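PDB 3K4U: binding component of ABC transporter from Wolinella succinogenes, which binds lysine between its two lobes and probably serves as the extracytoplasmic solute receptor of an amino acid ABC transporter. Local coordinates for residues 112-118 with 134-140. Residues are numbered along the deposited sequence; the frame is centred on the assembly and turned at random.
Sequences DKPELTL and FKNAKLK
Leu118 lays its CD2 methyl over one face of the Phe134 ring, 4.0 Å from CD2 of the phenylalanine, and the same methyl meets Leu139 CD1 at 3.6 Å. Both leucines carry CG anti to the backbone N (chi1 157° and -180°), which brings their branched ends together on the sheet face covered by helix 125-133, where Ala130 touches both; apolar side chains suit this covered face. On the other face, Thr117 CG2 packs against the methylenes of Lys138, whose chain runs on along the exposed side of the sheet.

The backbones pair as parallel strands. Lys138 N donates to Leu116 O, Leu118 N returns a bond to Lys138 O, and Lys140 N reaches Leu118 O at 3.0 Å, closing the beta-alpha-beta unit of strand 117-121, helix 125-133 and strand 138-142.

Beyond the helix the chain turns around the Asp112 carboxylate. OD2 accepts two backbone bonds, from Lys135 N at its syn lone pair (2.8 Å) and from Asn136 N on the anti side (2.8 Å), somewhat out of the carboxylate plane. Carboxylate and Phe134 ring are turned nearly parallel, their planes 11° apart. With an alanine in place of Asp112, both amides would probably lose their shared acceptor and the turn would be freer to shift. One oxygen of the buried Asp112 thus ties down two successive N-H groups, and these donors probably help stabilise its negative charge.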
loop_
_atom_site.group_PDB
_atom_site.type_symbol
_atom_site.label_atom_id
_atom_site.label_comp_id
_atom_site.label_asym_id
_atom_site.label_seq_id
_atom_site.Cartn_x
_atom_site.Cartn_y
_atom_site.Cartn_z
ATOM N N ASP E 112 -40.702 12.642 -8.559
ATOM C CA ASP E 112 -40.899 13.820 -9.407
ATOM C C ASP E 112 -42.311 14.290 -9.720
ATOM O O ASP E 112 -42.475 15.419 -10.173
ATOM C CB ASP E 112 -40.162 13.689 -10.717
ATOM C CG ASP E 112 -38.948 14.531 -10.746
ATOM O OD1 ASP E 112 -38.052 14.205 -9.961
ATOM O OD2 ASP E 112 -38.893 15.510 -11.523
ATOM N N LYS E 113 -43.321 13.455 -9.493
ATOM C CA LYS E 113 -44.708 13.808 -9.848
ATOM C C LYS E 113 -45.036 15.297 -9.626
ATOM O O LYS E 113 -44.713 15.836 -8.570
ATOM C CB LYS E 113 -45.705 12.936 -9.077
ATOM C CG LYS E 113 -45.503 11.445 -9.225
ATOM C CD LYS E 113 -44.937 10.843 -7.955
ATOM C CE LYS E 113 -45.188 9.337 -7.880
ATOM N NZ LYS E 113 -44.522 8.559 -8.976
ATOM N N PRO E 114 -45.692 15.959 -10.615
ATOM C CA PRO E 114 -46.027 17.379 -10.416
ATOM C C PRO E 114 -47.133 17.541 -9.365
ATOM O O PRO E 114 -47.328 18.639 -8.839
ATOM C CB PRO E 114 -46.498 17.843 -11.805
ATOM C CG PRO E 114 -46.459 16.609 -12.702
ATOM C CD PRO E 114 -46.369 15.413 -11.808
ATOM N N GLU E 115 -47.845 16.443 -9.086
ATOM C CA GLU E 115 -48.685 16.281 -7.897
ATOM C C GLU E 115 -47.922 16.813 -6.668
ATOM O O GLU E 115 -48.400 17.697 -5.942
ATOM C CB GLU E 115 -48.997 14.786 -7.687
ATOM C CG GLU E 115 -50.487 14.414 -7.579
ATOM C CD GLU E 115 -51.186 14.836 -6.266
ATOM O OE1 GLU E 115 -52.443 14.951 -6.274
ATOM O OE2 GLU E 115 -50.501 15.025 -5.235
ATOM N N LEU E 116 -46.721 16.276 -6.471
ATOM C CA LEU E 116 -45.898 16.577 -5.310
ATOM C C LEU E 116 -45.316 17.994 -5.242
ATOM O O LEU E 116 -44.944 18.593 -6.256
ATOM C CB LEU E 116 -44.785 15.535 -5.190
ATOM C CG LEU E 116 -45.323 14.119 -4.933
ATOM C CD1 LEU E 116 -44.278 13.097 -5.267
ATOM C CD2 LEU E 116 -45.824 13.937 -3.497
ATOM N N THR E 117 -45.245 18.506 -4.015
ATOM C CA THR E 117 -44.657 19.810 -3.701
ATOM C C THR E 117 -43.382 19.591 -2.890
ATOM O O THR E 117 -43.396 18.812 -1.915
ATOM C CB THR E 117 -45.633 20.630 -2.852
ATOM O OG1 THR E 117 -46.984 20.235 -3.166
ATOM C CG2 THR E 117 -45.444 22.107 -3.114
ATOM N N LEU E 118 -42.291 20.256 -3.283
ATOM C CA LEU E 118 -40.995 20.121 -2.589
ATOM C C LEU E 118 -40.351 21.459 -2.157
ATOM O O LEU E 118 -40.180 22.396 -2.959
ATOM C CB LEU E 118 -40.047 19.339 -3.480
ATOM C CG LEU E 118 -38.525 19.424 -3.373
ATOM C CD1 LEU E 118 -37.994 18.147 -2.772
ATOM C CD2 LEU E 118 -37.989 19.631 -4.767
ATOM N N PHE E 134 -34.713 17.884 -9.868
ATOM C CA PHE E 134 -36.167 17.788 -9.982
ATOM C C PHE E 134 -36.704 18.605 -11.145
ATOM O O PHE E 134 -36.388 19.797 -11.312
ATOM C CB PHE E 134 -36.864 18.104 -8.654
ATOM C CG PHE E 134 -36.608 17.065 -7.583
ATOM C CD1 PHE E 134 -37.434 15.960 -7.457
ATOM C CD2 PHE E 134 -35.517 17.177 -6.724
ATOM C CE1 PHE E 134 -37.192 14.997 -6.482
ATOM C CE2 PHE E 134 -35.269 16.210 -5.755
ATOM C CZ PHE E 134 -36.107 15.126 -5.631
ATOM N N LYS E 135 -37.495 17.918 -11.960
ATOM C CA LYS E 135 -37.899 18.404 -13.264
ATOM C C LYS E 135 -39.394 18.629 -13.295
ATOM O O LYS E 135 -39.865 19.558 -13.942
ATOM C CB LYS E 135 -37.525 17.381 -14.342
ATOM C CG LYS E 135 -36.236 16.576 -14.087
ATOM C CD LYS E 135 -34.997 17.458 -14.116
ATOM C CE LYS E 135 -34.822 18.159 -15.472
ATOM N NZ LYS E 135 -33.545 18.944 -15.504
ATOM N N ASN E 136 -40.126 17.761 -12.599
ATOM C CA ASN E 136 -41.589 17.825 -12.531
ATOM C C ASN E 136 -42.173 18.451 -11.254
ATOM O O ASN E 136 -43.269 19.010 -11.293
ATOM C CB ASN E 136 -42.206 16.426 -12.653
ATOM C CG ASN E 136 -41.662 15.635 -13.797
ATOM O OD1 ASN E 136 -41.095 14.566 -13.590
ATOM N ND2 ASN E 136 -41.841 16.133 -15.015
ATOM N N ALA E 137 -41.474 18.303 -10.127
ATOM C CA ALA E 137 -42.069 18.586 -8.819
ATOM C C ALA E 137 -42.164 20.075 -8.573
ATOM O O ALA E 137 -41.364 20.835 -9.110
ATOM C CB ALA E 137 -41.288 17.910 -7.720
ATOM N N LYS E 138 -43.157 20.496 -7.788
ATOM C CA LYS E 138 -43.241 21.907 -7.392
ATOM C C LYS E 138 -42.107 22.199 -6.431
ATOM O O LYS E 138 -41.929 21.488 -5.437
ATOM C CB LYS E 138 -44.553 22.229 -6.685
ATOM C CG LYS E 138 -45.686 22.726 -7.549
ATOM C CD LYS E 138 -46.945 22.843 -6.683
ATOM C CE LYS E 138 -48.211 22.403 -7.437
ATOM N NZ LYS E 138 -49.349 22.116 -6.498
ATOM N N LEU E 139 -41.342 23.240 -6.738
ATOM C CA LEU E 139 -40.331 23.738 -5.819
ATOM C C LEU E 139 -40.676 25.127 -5.281
ATOM O O LEU E 139 -40.717 26.106 -6.042
ATOM C CB LEU E 139 -38.933 23.749 -6.458
ATOM C CG LEU E 139 -37.818 24.257 -5.528
ATOM C CD1 LEU E 139 -37.236 23.110 -4.714
ATOM C CD2 LEU E 139 -36.726 24.962 -6.314
ATOM N N LYS E 140 -40.891 25.185 -3.963
ATOM C CA LYS E 140 -41.087 26.439 -3.237
ATOM C C LYS E 140 -39.962 26.690 -2.245
ATOM O O LYS E 140 -39.382 25.758 -1.682
ATOM C CB LYS E 140 -42.410 26.433 -2.490
ATOM C CG LYS E 140 -43.619 26.659 -3.370
ATOM C CD LYS E 140 -44.732 27.307 -2.585
ATOM C CE LYS E 140 -45.245 26.407 -1.499
ATOM N NZ LYS E 140 -46.546 26.899 -1.030
#